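Glutamate racemase (Campylobacter jejuni, PDB 3UHF) belongs to the Asp/Glu/hydantoin racemase family and holds D-glutamic acid in a pocket between two alpha/beta lobes, each built on a parallel sheet. Local coordinates at residues 32-37 and 56-61; 41-46 and 229-234; 91-96 and 203-208; 97-102 and 141-146; 167-172 and 189-194. All coordinates share one frame; numbering follows the deposited sequence. Where two conformers were deposited one is given.

Contact 1 (32-37 and 56-61); sequences SGVGGL and GDTARV. With DGL (D-glutamic acid), chain C.
With chi1 at 61°, S32 tucks OG between its own backbone N and carbonyl carbon, while V61 swings CG2 opposite its backbone N; these torsions bring S32 OG and V61 CG2 to 3.6 Å. The contact joins the loops leaving the C-terminal ends of two adjacent parallel strands, 26-31 and 51-56, the usual place for a ligand site in an alpha/beta fold. S32 OG works in both directions on D-glutamic acid: it accepts from the ligand N at 3.1 Å and donates to its OE1 at 2.6 Å, so one hydroxyl ties the amino group to the side-chain carboxylate. V61 backs this grip, its CB lying 3.3 Å from S32 O and its CG2 3.8 Å from ligand OE1. The second loop is held by D57, the centre of an inverse gamma turn. R60 NE meets the syn lone pair of D57 OD2 at 2.8 Å, in the guanidinium plane; Y63 OH also bonds to D57 OD2, and S255 OG to D57 OD1. T58 CG2 packs 3.7 Å from G33 CA, while T58 OG1 is hydrogen-bonded to S256 O. Further along, V34 crosses T58 at about a right angle, V34 CG1 to T58 CG2 4.1 Å.

Contact 2 (41-46 and 229-234); sequences KSLYEA and DAIVEF
S42 OG donates across the contact to D229 OD1 at 3.2 Å; S38 O of its own helix is a second, weak partner that must share the same proton. The carboxylate is met from above, the hydroxyl standing 45° out of its plane. These are two helices packed side by side on the five-stranded lobe of the alpha/beta fold: helix 37-45 follows strand 26-31, and helix 227-238 leads from strand 223-226 of the other lobe towards strand 249-254. Their local axes approach to 8.7 Å with N-to-C directions 46° apart. V232 is the main apolar piece, lying against S42, L43 and A46 and spreading its two methyls over them. Its chi1 of 168° turns CG1 away from the backbone N and toward A46, giving V232 CG1 to A46 CB 3.7 Å. The other methyl settles on the backbone of the facing helix, V232 CG2 to S42 O 3.5 Å, while that carbonyl keeps its helical bond from A46 N. L43 slides past V232 in the opposite direction, with L43 CD2 4.1 Å from V232 CG2. Within helix 37-45, K41 NZ and E45 OE2 form a salt bridge of 2.9 Å along one helical turn. Behind the second helix, A230 rests on A123 of helix 117-128, and the F234 ring meets that of Y114. L43 also touches I231, the residue before V232, L43 CD2 to I231 CG2 4.3 Å.

Contact 3 (91-96 and 203-208); sequences IIACNT and ACTHFP. With DGL (D-glutamic acid), chain C.
N95, T205 and A203 bury most of the surface here, where the turn after strand 89-92 meets the loop after strand 199-202, one from each lobe. N95 points toward the other segment and lays CB 3.2 Å from A203 O, its side chain lying across the A203 backbone. T205 answers from the other side: with chi1 at 51° its OG1 is turned to the ligand, while CG2 presses against the first segment, T205 CG2 to A93 O 3.2 Å. D-glutamic acid fills the join. Its O accepts from N95 N at 3.1 Å and from T205 N at 2.9 Å, the latter nearly straight at 170°; T96 OG1 donates to its OXT at 2.7 Å. T205 OG1 accepts from the ligand N at 2.9 Å and is also hydrogen-bonded to H206 ND1, whose ring is fixed at NE2 by E174. C94 and C204 approach the ligand from opposite sides, C94 SG 3.5 Å from its CA and C204 SG 3.6 Å from its CB. Since one carboxylate oxygen takes a backbone N-H from each segment, this end of the ligand is bonded to both lobes at once, consistent with its bridging them, and the N-H groups would be expected to stabilise its negative charge.

Contact 4 (97-102 and 141-146); sequences ASAYAL and KATIKS
The Y100 ring has A142 O at its edge, near the ring plane, while S146 CB comes in obliquely, 3.6 Å from Y100 CZ. A142 adds its methyl beside the ring, A142 CB to Y100 CE2 3.9 Å. Elsewhere the ring touches K68 and I71 of helix 68-82, so the tyrosine reaches from one helix of its own lobe to a helix of the other. Its hydroxyl ends in a short hydrogen bond, Y100 OH to A142 O 2.6 Å, bent to 132° at the carbonyl and tilted 24° from the carbonyl plane. A142 O accepts twice, because S146 N makes the regular helical bond to it at 3.0 Å; the two donors come from opposite faces of the carbonyl plane. The phenol thus adds to the first turn of helix 141-146 without displacing its backbone bonding. That helix follows strand 135-139 in the four-stranded lobe, and helix 95-100 follows strand 89-92 in the five-stranded one; both start beside the pocket of D-glutamic acid, and the contact spans the gap between lobes. Next to the tyrosine, A99 points at the same helix, with A99 CB 4.2 Å from T143 CA and 3.4 Å from S146 OG. S146 has chi1 at 79°, which folds OG back onto its own helix: S146 OG donates to T143 O at 2.6 Å and is also hydrogen-bonded to E148 N. The side chain of T143 turns from A99 toward the ligand side, where its OG1 is hydrogen-bonded to T140 OG1 and T96 OG1.

Contact 5 (167-172 and 189-194); sequences GLFVPM and YYFKNI
F169, Y190 and F191 form the apolar centre. Y190 turns its edge to the face of F169 in a T-shaped stack, ring centroids 5.4 Å apart and planes at 80°; the closest atoms are Y190 CD1 and F169 CE2, at 3.9 Å. F191 comes to the rim of the same phenylalanine, near its plane, with F191 CZ 4.0 Å from F169 CE1. F169 thus meets two consecutive aromatics of helix 181-191, one at its face and one at its edge. Y190 has further cover: Y189 CD2 stands 3.6 Å over the centre of the Y190 ring. With chi1 at -73°, Y190 directs its ring across to the turn before helix 169-174. There the contact becomes polar, L168 N donating to Y190 OH at 3.0 Å with an N-H...O angle of 160°. L168 CB lies 3.3 Å from Y190 OH, so the hydroxyl is met by both backbone and side chain of one residue. Both helices belong to the connection between strands 161-165 and 199-202 of the four-stranded lobe. F169 continues inward to an edge-to-face stack with F207 and also touches A186 and M187 of helix 181-191, while F191 packs on L136 and I138 of strand 135-139 and meets F218 of helix 211-218.

Contacts 1 and 3 share D-glutamic acid, their centres 10 Å apart, and touch directly where G35 C lies 3.3 Å from T205 CB. Contact 4 continues helix 95-100 away from contact 3, the centres again 10 Å apart, and the two touch where I92 CG2 lies 3.5 Å from A97 CB. Contact 5 reaches the pocket through V170, which packs on C204 of contact 3, V170 CG2 to C204 SG 3.6 Å. Contacts 3 and 4 bridge the two lobes, while contact 2 packs helices against the five-stranded one; contacts 2 and 4 lie on opposite sides of the chain's centre, their centres 21 Å apart, with contact 3 near that centre.

Contact 1 (32-37 and 56-61)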
# COMPACT_ATOMS: atom_id res chain seq x y z
N SER A 32 -8.09 -2.70 -2.35
CA SER A 32 -9.20 -2.47 -3.27
C SER A 32 -9.20 -3.49 -4.40
O SER A 32 -10.24 -3.78 -4.97
CB SER A 32 -9.14 -1.06 -3.84
OG SER A 32 -7.94 -0.86 -4.58
N GLY A 33 -8.03 -4.03 -4.74
CA GLY A 33 -7.97 -4.98 -5.84
C GLY A 33 -6.70 -5.81 -5.85
O GLY A 33 -6.39 -6.46 -4.86
N VAL A 34 -5.98 -5.78 -6.97
CA VAL A 34 -4.76 -6.57 -7.10
C VAL A 34 -3.50 -5.80 -6.75
O VAL A 34 -2.46 -6.42 -6.50
CB VAL A 34 -4.56 -7.11 -8.53
CG1 VAL A 34 -5.75 -7.95 -8.94
CG2 VAL A 34 -4.33 -5.94 -9.50
N GLY A 35 -3.57 -4.47 -6.74
CA GLY A 35 -2.40 -3.66 -6.48
C GLY A 35 -1.74 -4.00 -5.16
O GLY A 35 -0.50 -4.00 -5.05
N GLY A 36 -2.57 -4.30 -4.16
CA GLY A 36 -2.11 -4.60 -2.81
C GLY A 36 -1.14 -5.77 -2.71
O GLY A 36 -0.50 -5.97 -1.68
N LEU A 37 -1.04 -6.55 -3.78
CA LEU A 37 -0.03 -7.60 -3.85
C LEU A 37 1.39 -7.04 -3.65
O LEU A 37 2.28 -7.76 -3.21
CB LEU A 37 -0.14 -8.37 -5.18
CG LEU A 37 -1.42 -9.21 -5.36
CD1 LEU A 37 -1.52 -9.78 -6.79
CD2 LEU A 37 -1.52 -10.33 -4.32
N GLY A 56 -9.04 -8.85 -1.97
CA GLY A 56 -9.05 -7.70 -2.85
C GLY A 56 -10.46 -7.49 -3.37
O GLY A 56 -11.11 -8.44 -3.79
N ASP A 57 -10.95 -6.25 -3.32
CA ASP A 57 -12.33 -5.96 -3.73
C ASP A 57 -12.41 -5.74 -5.24
O ASP A 57 -12.83 -4.68 -5.73
CB ASP A 57 -12.88 -4.75 -2.97
CG ASP A 57 -14.37 -4.53 -3.19
OD1 ASP A 57 -15.05 -5.44 -3.75
OD2 ASP A 57 -14.86 -3.45 -2.80
N THR A 58 -11.99 -6.74 -5.99
CA THR A 58 -11.80 -6.54 -7.43
C THR A 58 -13.10 -6.30 -8.19
O THR A 58 -13.07 -5.88 -9.34
CB THR A 58 -11.05 -7.73 -8.05
OG1 THR A 58 -11.74 -8.94 -7.73
CG2 THR A 58 -9.62 -7.80 -7.50
N ALA A 59 -14.25 -6.56 -7.58
CA ALA A 59 -15.52 -6.30 -8.25
C ALA A 59 -15.79 -4.80 -8.32
O ALA A 59 -16.48 -4.33 -9.22
CB ALA A 59 -16.68 -7.01 -7.55
N ARG A 60 -15.26 -4.05 -7.36
CA ARG A 60 -15.62 -2.64 -7.25
C ARG A 60 -14.45 -1.67 -7.45
O ARG A 60 -14.65 -0.46 -7.48
CB ARG A 60 -16.35 -2.38 -5.92
CG ARG A 60 -17.55 -3.30 -5.74
CD ARG A 60 -18.39 -2.95 -4.52
NE ARG A 60 -17.65 -3.16 -3.28
CZ ARG A 60 -18.24 -3.32 -2.09
NH1 ARG A 60 -19.56 -3.30 -1.99
NH2 ARG A 60 -17.49 -3.51 -1.02
N VAL A 61 -13.25 -2.22 -7.60
CA VAL A 61 -12.02 -1.45 -7.79
C VAL A 61 -12.17 -0.60 -9.08
O VAL A 61 -12.84 -1.03 -10.03
CB VAL A 61 -10.81 -2.43 -7.88
CG1 VAL A 61 -10.84 -3.22 -9.19
CG2 VAL A 61 -9.44 -1.72 -7.69
N DGL C . -5.18 0.42 -4.00
CA DGL C . -5.29 1.82 -4.41
C DGL C . -4.27 2.67 -3.67
O DGL C . -3.28 2.15 -3.14
CB DGL C . -5.05 1.97 -5.92
CG DGL C . -6.17 1.37 -6.77
CD DGL C . -7.50 2.03 -6.46
OE1 DGL C . -8.33 1.41 -5.76
OE2 DGL C . -7.68 3.20 -6.88
OXT DGL C . -4.42 3.88 -3.61

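Contact 2 (41-46 and 229-234)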
# COMPACT_ATOMS: atom_id res chain seq x y z
N LYS A 41 3.77 -8.80 -1.03
CA LYS A 41 5.11 -9.25 -1.36
C LYS A 41 6.12 -8.88 -0.27
O LYS A 41 6.90 -9.72 0.16
CB LYS A 41 5.54 -8.68 -2.71
CG LYS A 41 6.89 -9.18 -3.20
CD LYS A 41 7.10 -8.75 -4.65
CE LYS A 41 8.35 -9.36 -5.26
NZ LYS A 41 9.58 -8.84 -4.59
N SER A 42 6.09 -7.63 0.18
CA SER A 42 7.02 -7.20 1.21
C SER A 42 6.81 -7.96 2.51
O SER A 42 7.78 -8.40 3.14
CB SER A 42 6.87 -5.70 1.48
OG SER A 42 7.03 -4.94 0.29
N LEU A 43 5.55 -8.13 2.90
CA LEU A 43 5.22 -8.83 4.14
C LEU A 43 5.64 -10.29 4.11
O LEU A 43 6.13 -10.84 5.09
CB LEU A 43 3.72 -8.75 4.42
CG LEU A 43 3.16 -7.34 4.63
CD1 LEU A 43 1.64 -7.37 4.61
CD2 LEU A 43 3.67 -6.78 5.96
N TYR A 44 5.44 -10.90 2.95
CA TYR A 44 5.74 -12.30 2.71
C TYR A 44 7.24 -12.55 2.74
O TYR A 44 7.73 -13.47 3.40
CB TYR A 44 5.17 -12.66 1.34
CG TYR A 44 5.28 -14.10 0.92
CD1 TYR A 44 4.68 -15.12 1.65
CD2 TYR A 44 5.93 -14.43 -0.25
CE1 TYR A 44 4.76 -16.44 1.23
CE2 TYR A 44 6.02 -15.74 -0.68
CZ TYR A 44 5.44 -16.74 0.06
OH TYR A 44 5.54 -18.04 -0.37
N GLU A 45 7.99 -11.72 2.02
CA GLU A 45 9.44 -11.92 1.94
C GLU A 45 10.14 -11.60 3.25
O GLU A 45 11.21 -12.14 3.54
CB GLU A 45 10.03 -11.13 0.76
CG GLU A 45 9.43 -11.57 -0.58
CD GLU A 45 9.97 -10.79 -1.77
OE1 GLU A 45 10.70 -9.79 -1.58
OE2 GLU A 45 9.66 -11.19 -2.92
N ALA A 46 9.52 -10.75 4.06
CA ALA A 46 10.08 -10.41 5.38
C ALA A 46 9.94 -11.54 6.41
O ALA A 46 10.53 -11.47 7.49
CB ALA A 46 9.43 -9.13 5.90
N ASP A 229 7.59 -1.97 1.83
CA ASP A 229 8.81 -2.04 2.64
C ASP A 229 8.64 -1.16 3.88
O ASP A 229 9.12 -1.50 4.96
CB ASP A 229 10.03 -1.59 1.84
CG ASP A 229 10.33 -2.52 0.67
OD1 ASP A 229 9.90 -3.69 0.71
OD2 ASP A 229 11.01 -2.08 -0.29
N ALA A 230 7.97 -0.02 3.72
CA ALA A 230 7.74 0.88 4.85
C ALA A 230 6.92 0.22 5.95
O ALA A 230 7.26 0.33 7.13
CB ALA A 230 7.06 2.17 4.38
N ILE A 231 5.83 -0.44 5.58
CA ILE A 231 4.97 -1.05 6.58
C ILE A 231 5.69 -2.22 7.26
O ILE A 231 5.48 -2.47 8.44
CB ILE A 231 3.57 -1.46 6.00
CG1 ILE A 231 2.60 -1.88 7.11
CG2 ILE A 231 3.70 -2.61 5.01
CD1 ILE A 231 2.33 -0.83 8.16
N VAL A 232 6.58 -2.91 6.55
CA VAL A 232 7.37 -3.97 7.21
C VAL A 232 8.18 -3.40 8.38
O VAL A 232 8.16 -3.94 9.48
CB VAL A 232 8.31 -4.71 6.23
CG1 VAL A 232 9.31 -5.56 7.00
CG2 VAL A 232 7.51 -5.58 5.25
N GLU A 233 8.88 -2.29 8.15
CA GLU A 233 9.72 -1.71 9.20
C GLU A 233 8.86 -1.19 10.35
O GLU A 233 9.21 -1.33 11.53
CB GLU A 233 10.57 -0.58 8.62
CG GLU A 233 11.52 -1.05 7.53
CD GLU A 233 12.44 -2.16 8.03
OE1 GLU A 233 13.16 -1.93 9.03
OE2 GLU A 233 12.43 -3.26 7.43
N PHE A 234 7.74 -0.58 9.99
CA PHE A 234 6.75 -0.07 10.94
C PHE A 234 6.22 -1.17 11.86
O PHE A 234 6.13 -1.00 13.08
CB PHE A 234 5.62 0.58 10.13
CG PHE A 234 4.49 1.15 10.95
CD1 PHE A 234 4.42 2.52 11.20
CD2 PHE A 234 3.48 0.34 11.43
CE1 PHE A 234 3.38 3.05 11.93
CE2 PHE A 234 2.44 0.86 12.17
CZ PHE A 234 2.39 2.22 12.42

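Contact 3 (91-96 and 203-208)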
# COMPACT_ATOMS: atom_id res chain seq x y z
N ILE A 91 -3.95 -5.51 8.03
CA ILE A 91 -3.16 -4.52 7.33
C ILE A 91 -3.96 -4.00 6.14
O ILE A 91 -4.41 -4.79 5.29
CB ILE A 91 -1.85 -5.11 6.80
CG1 ILE A 91 -1.06 -5.76 7.93
CG2 ILE A 91 -1.02 -4.02 6.10
CD1 ILE A 91 -0.84 -4.84 9.12
N ILE A 92 -4.17 -2.69 6.10
CA ILE A 92 -4.81 -2.05 4.96
C ILE A 92 -3.71 -1.65 3.97
O ILE A 92 -3.06 -0.62 4.14
CB ILE A 92 -5.60 -0.80 5.39
CG1 ILE A 92 -6.55 -1.15 6.55
CG2 ILE A 92 -6.37 -0.19 4.22
CD1 ILE A 92 -7.55 -2.25 6.22
N ALA A 93 -3.48 -2.50 2.97
CA ALA A 93 -2.42 -2.28 1.99
C ALA A 93 -2.72 -1.05 1.14
O ALA A 93 -1.82 -0.40 0.63
CB ALA A 93 -2.26 -3.52 1.07
N CYS A 94 -4.00 -0.75 1.00
CA CYS A 94 -4.48 0.28 0.09
C CYS A 94 -4.22 1.67 0.66
O CYS A 94 -4.65 1.97 1.77
CB CYS A 94 -5.97 0.08 -0.13
SG CYS A 94 -6.71 1.24 -1.30
N ASN A 95 -3.52 2.52 -0.10
CA ASN A 95 -3.25 3.87 0.35
C ASN A 95 -4.52 4.69 0.38
O ASN A 95 -4.67 5.58 1.23
CB ASN A 95 -2.21 4.55 -0.54
CG ASN A 95 -0.88 3.80 -0.57
OD1 ASN A 95 -0.77 2.76 -1.21
ND2 ASN A 95 0.12 4.33 0.13
N THR A 96 -5.44 4.41 -0.54
CA THR A 96 -6.69 5.15 -0.61
C THR A 96 -7.55 4.83 0.60
O THR A 96 -8.04 5.73 1.29
CB THR A 96 -7.46 4.88 -1.93
OG1 THR A 96 -6.67 5.33 -3.04
CG2 THR A 96 -8.79 5.60 -1.92
N ALA A 203 2.91 6.42 -3.09
CA ALA A 203 1.78 6.36 -2.18
C ALA A 203 0.56 5.72 -2.84
O ALA A 203 -0.56 6.23 -2.73
CB ALA A 203 1.44 7.77 -1.67
N CYS A 204 0.78 4.58 -3.49
CA CYS A 204 -0.30 3.84 -4.16
C CYS A 204 0.21 2.42 -4.39
O CYS A 204 1.37 2.22 -4.77
CB CYS A 204 -0.65 4.50 -5.49
SG CYS A 204 -1.89 3.61 -6.49
N THR A 205 -0.65 1.44 -4.13
CA THR A 205 -0.25 0.03 -4.20
C THR A 205 0.35 -0.34 -5.56
O THR A 205 1.22 -1.21 -5.64
CB THR A 205 -1.45 -0.91 -3.95
OG1 THR A 205 -2.53 -0.54 -4.82
CG2 THR A 205 -1.92 -0.83 -2.50
N HIS A 206 -0.11 0.32 -6.62
CA HIS A 206 0.30 -0.07 -7.97
C HIS A 206 1.67 0.47 -8.34
O HIS A 206 2.31 -0.02 -9.28
CB HIS A 206 -0.71 0.44 -9.02
CG HIS A 206 -2.04 -0.25 -8.96
ND1 HIS A 206 -2.77 -0.37 -7.80
CD2 HIS A 206 -2.79 -0.83 -9.94
CE1 HIS A 206 -3.90 -1.01 -8.05
NE2 HIS A 206 -3.93 -1.30 -9.34
N PHE A 207 2.13 1.49 -7.62
CA PHE A 207 3.28 2.23 -8.12
C PHE A 207 4.65 1.54 -8.06
O PHE A 207 5.53 1.90 -8.85
CB PHE A 207 3.35 3.65 -7.53
CG PHE A 207 2.17 4.55 -7.89
CD1 PHE A 207 1.13 4.11 -8.72
CD2 PHE A 207 2.12 5.85 -7.41
CE1 PHE A 207 0.05 4.95 -9.02
CE2 PHE A 207 1.07 6.69 -7.70
CZ PHE A 207 0.02 6.25 -8.51
N PRO A 208 4.85 0.57 -7.13
CA PRO A 208 6.14 -0.13 -7.21
C PRO A 208 6.41 -0.81 -8.56
O PRO A 208 7.57 -1.01 -8.93
CB PRO A 208 6.03 -1.18 -6.08
CG PRO A 208 5.23 -0.49 -5.03
CD PRO A 208 4.16 0.28 -5.85
N DGL C . -5.18 0.42 -4.00
CA DGL C . -5.29 1.82 -4.41
C DGL C . -4.27 2.67 -3.67
O DGL C . -3.28 2.15 -3.14
CB DGL C . -5.05 1.97 -5.92
CG DGL C . -6.17 1.37 -6.77
CD DGL C . -7.50 2.03 -6.46
OE1 DGL C . -8.33 1.41 -5.76
OE2 DGL C . -7.68 3.20 -6.88
OXT DGL C . -4.42 3.88 -3.61

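Contact 4 (97-102 and 141-146)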
# COMPACT_ATOMS: atom_id res chain seq x y z
N ALA A 97 -7.72 3.54 0.88
CA ALA A 97 -8.42 3.12 2.09
C ALA A 97 -7.74 3.66 3.35
O ALA A 97 -8.41 4.05 4.32
CB ALA A 97 -8.51 1.59 2.15
N SER A 98 -6.41 3.68 3.34
CA SER A 98 -5.66 4.15 4.51
C SER A 98 -5.92 5.63 4.77
O SER A 98 -5.86 6.09 5.91
CB SER A 98 -4.15 3.89 4.35
OG SER A 98 -3.83 2.51 4.39
N ALA A 99 -6.20 6.36 3.69
CA ALA A 99 -6.43 7.80 3.77
C ALA A 99 -7.76 8.16 4.41
O ALA A 99 -7.91 9.27 4.92
CB ALA A 99 -6.30 8.45 2.37
N TYR A 100 -8.73 7.25 4.38
CA TYR A 100 -10.08 7.59 4.83
C TYR A 100 -10.68 6.69 5.91
O TYR A 100 -11.41 7.17 6.78
CB TYR A 100 -11.05 7.63 3.64
CG TYR A 100 -10.78 8.77 2.69
CD1 TYR A 100 -11.20 10.06 2.98
CD2 TYR A 100 -10.08 8.56 1.51
CE1 TYR A 100 -10.95 11.11 2.12
CE2 TYR A 100 -9.83 9.59 0.64
CZ TYR A 100 -10.26 10.87 0.95
OH TYR A 100 -10.01 11.91 0.08
N ALA A 101 -10.38 5.40 5.86
CA ALA A 101 -11.16 4.41 6.64
C ALA A 101 -10.60 3.95 7.99
O ALA A 101 -11.27 3.19 8.69
CB ALA A 101 -11.46 3.20 5.77
N LEU A 102 -9.39 4.36 8.35
CA LEU A 102 -8.77 3.82 9.57
C LEU A 102 -9.56 4.06 10.87
O LEU A 102 -9.68 3.15 11.69
CB LEU A 102 -7.33 4.28 9.73
CG LEU A 102 -6.37 3.77 8.65
CD1 LEU A 102 -4.93 4.13 9.01
CD2 LEU A 102 -6.52 2.26 8.43
N LYS A 141 -6.20 10.33 -6.83
CA LYS A 141 -6.87 11.59 -6.51
C LYS A 141 -7.43 11.61 -5.09
O LYS A 141 -7.30 12.60 -4.38
CB LYS A 141 -8.00 11.87 -7.51
CG LYS A 141 -7.52 12.38 -8.86
CD LYS A 141 -8.68 12.91 -9.70
CE LYS A 141 -8.18 13.44 -11.05
NZ LYS A 141 -9.29 13.91 -11.93
N ALA A 142 -8.07 10.52 -4.69
CA ALA A 142 -8.69 10.48 -3.36
C ALA A 142 -7.62 10.59 -2.26
O ALA A 142 -7.81 11.30 -1.26
CB ALA A 142 -9.53 9.23 -3.19
N THR A 143 -6.51 9.89 -2.44
CA THR A 143 -5.44 9.95 -1.44
C THR A 143 -4.87 11.36 -1.30
O THR A 143 -4.71 11.87 -0.19
CB THR A 143 -4.32 8.93 -1.75
OG1 THR A 143 -4.87 7.61 -1.69
CG2 THR A 143 -3.14 9.05 -0.73
N ILE A 144 -4.60 12.00 -2.44
CA ILE A 144 -4.05 13.36 -2.40
C ILE A 144 -5.05 14.32 -1.76
O ILE A 144 -4.68 15.16 -0.95
CB ILE A 144 -3.70 13.86 -3.81
CG1 ILE A 144 -2.61 12.99 -4.43
CG2 ILE A 144 -3.28 15.35 -3.76
CD1 ILE A 144 -1.30 12.91 -3.58
N LYS A 145 -6.31 14.17 -2.14
CA LYS A 145 -7.36 15.06 -1.65
C LYS A 145 -7.54 14.95 -0.13
O LYS A 145 -7.87 15.93 0.54
CB LYS A 145 -8.68 14.78 -2.38
CG LYS A 145 -9.76 15.84 -2.13
CD LYS A 145 -10.97 15.64 -3.03
CE LYS A 145 -10.63 15.90 -4.49
NZ LYS A 145 -11.79 15.63 -5.41
N SER A 146 -7.29 13.76 0.42
CA SER A 146 -7.42 13.53 1.87
C SER A 146 -6.47 14.41 2.68
O SER A 146 -6.72 14.67 3.87
CB SER A 146 -7.11 12.06 2.21
OG SER A 146 -5.70 11.83 2.24

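Contact 5 (167-172 and 189-194)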
# COMPACT_ATOMS: atom_id res chain seq x y z
N GLY A 167 -3.23 9.68 -11.48
CA GLY A 167 -4.26 8.66 -11.49
C GLY A 167 -4.17 7.58 -12.56
O GLY A 167 -4.52 6.42 -12.31
N LEU A 168 -3.67 7.95 -13.73
CA LEU A 168 -3.62 7.02 -14.86
C LEU A 168 -2.62 5.90 -14.63
O LEU A 168 -2.69 4.86 -15.29
CB LEU A 168 -3.28 7.75 -16.16
CG LEU A 168 -4.43 7.94 -17.15
CD1 LEU A 168 -5.11 6.62 -17.45
CD2 LEU A 168 -5.44 8.92 -16.60
N PHE A 169 -1.68 6.10 -13.71
CA PHE A 169 -0.70 5.06 -13.43
C PHE A 169 -1.39 3.76 -12.99
O PHE A 169 -0.91 2.68 -13.29
CB PHE A 169 0.29 5.48 -12.34
CG PHE A 169 1.31 6.51 -12.77
CD1 PHE A 169 2.14 7.12 -11.81
CD2 PHE A 169 1.47 6.86 -14.10
CE1 PHE A 169 3.09 8.05 -12.19
CE2 PHE A 169 2.44 7.79 -14.49
CZ PHE A 169 3.24 8.39 -13.52
N VAL A 170 -2.52 3.87 -12.29
CA VAL A 170 -3.22 2.69 -11.80
C VAL A 170 -3.69 1.78 -12.95
O VAL A 170 -3.29 0.62 -13.01
CB VAL A 170 -4.39 3.04 -10.83
CG1 VAL A 170 -5.31 1.82 -10.62
CG2 VAL A 170 -3.86 3.57 -9.48
N PRO A 171 -4.53 2.31 -13.86
CA PRO A 171 -4.94 1.40 -14.95
C PRO A 171 -3.81 1.01 -15.90
O PRO A 171 -3.89 -0.06 -16.49
CB PRO A 171 -6.03 2.21 -15.70
CG PRO A 171 -5.80 3.63 -15.32
CD PRO A 171 -5.27 3.58 -13.90
N MET A 172 -2.79 1.86 -16.07
CA MET A 172 -1.64 1.47 -16.89
C MET A 172 -0.94 0.25 -16.32
O MET A 172 -0.62 -0.69 -17.06
CB MET A 172 -0.66 2.64 -17.07
CG MET A 172 -1.26 3.73 -17.94
SD MET A 172 -0.24 5.21 -18.06
CE MET A 172 0.87 4.72 -19.40
N TYR A 189 3.53 14.00 -18.78
CA TYR A 189 2.27 14.67 -18.54
C TYR A 189 2.13 15.09 -17.08
O TYR A 189 1.82 16.24 -16.80
CB TYR A 189 1.10 13.75 -18.93
CG TYR A 189 -0.27 14.27 -18.57
CD1 TYR A 189 -0.90 15.24 -19.34
CD2 TYR A 189 -0.96 13.76 -17.47
CE1 TYR A 189 -2.16 15.71 -19.02
CE2 TYR A 189 -2.23 14.22 -17.14
CZ TYR A 189 -2.82 15.19 -17.92
OH TYR A 189 -4.08 15.65 -17.61
N TYR A 190 2.36 14.16 -16.16
CA TYR A 190 2.18 14.48 -14.75
C TYR A 190 3.32 15.32 -14.19
O TYR A 190 3.10 16.14 -13.31
CB TYR A 190 2.02 13.21 -13.90
CG TYR A 190 0.69 12.53 -14.09
CD1 TYR A 190 0.61 11.24 -14.58
CD2 TYR A 190 -0.49 13.20 -13.80
CE1 TYR A 190 -0.62 10.62 -14.77
CE2 TYR A 190 -1.73 12.60 -13.98
CZ TYR A 190 -1.78 11.31 -14.46
OH TYR A 190 -3.02 10.72 -14.64
N PHE A 191 4.52 15.13 -14.71
CA PHE A 191 5.70 15.69 -14.04
C PHE A 191 6.31 16.89 -14.76
O PHE A 191 7.40 17.34 -14.43
CB PHE A 191 6.76 14.60 -13.86
CG PHE A 191 6.29 13.42 -13.05
CD1 PHE A 191 6.71 12.14 -13.38
CD2 PHE A 191 5.44 13.58 -11.96
CE1 PHE A 191 6.29 11.03 -12.65
CE2 PHE A 191 5.02 12.48 -11.21
CZ PHE A 191 5.44 11.20 -11.56
N LYS A 192 5.60 17.40 -15.77
CA LYS A 192 6.09 18.58 -16.47
C LYS A 192 6.21 19.76 -15.51
O LYS A 192 5.31 20.02 -14.71
CB LYS A 192 5.17 18.91 -17.65
CG LYS A 192 5.93 18.99 -18.97
CD LYS A 192 6.90 17.82 -19.12
CE LYS A 192 7.99 18.11 -20.15
NZ LYS A 192 7.44 18.53 -21.47
N ASN A 193 7.34 20.45 -15.57
CA ASN A 193 7.59 21.59 -14.69
C ASN A 193 7.49 21.22 -13.21
O ASN A 193 7.09 22.03 -12.37
CB ASN A 193 6.64 22.74 -15.03
CG ASN A 193 6.71 23.14 -16.49
OD1 ASN A 193 5.68 23.29 -17.14
ND2 ASN A 193 7.93 23.29 -17.00
N ILE A 194 7.84 19.98 -12.90
CA ILE A 194 7.99 19.61 -11.50
C ILE A 194 9.46 19.53 -11.18
O ILE A 194 10.26 19.10 -12.01
CB ILE A 194 7.27 18.28 -11.16
CG1 ILE A 194 6.78 18.34 -9.72
CG2 ILE A 194 8.18 17.07 -11.36
CD1 ILE A 194 6.51 17.00 -9.14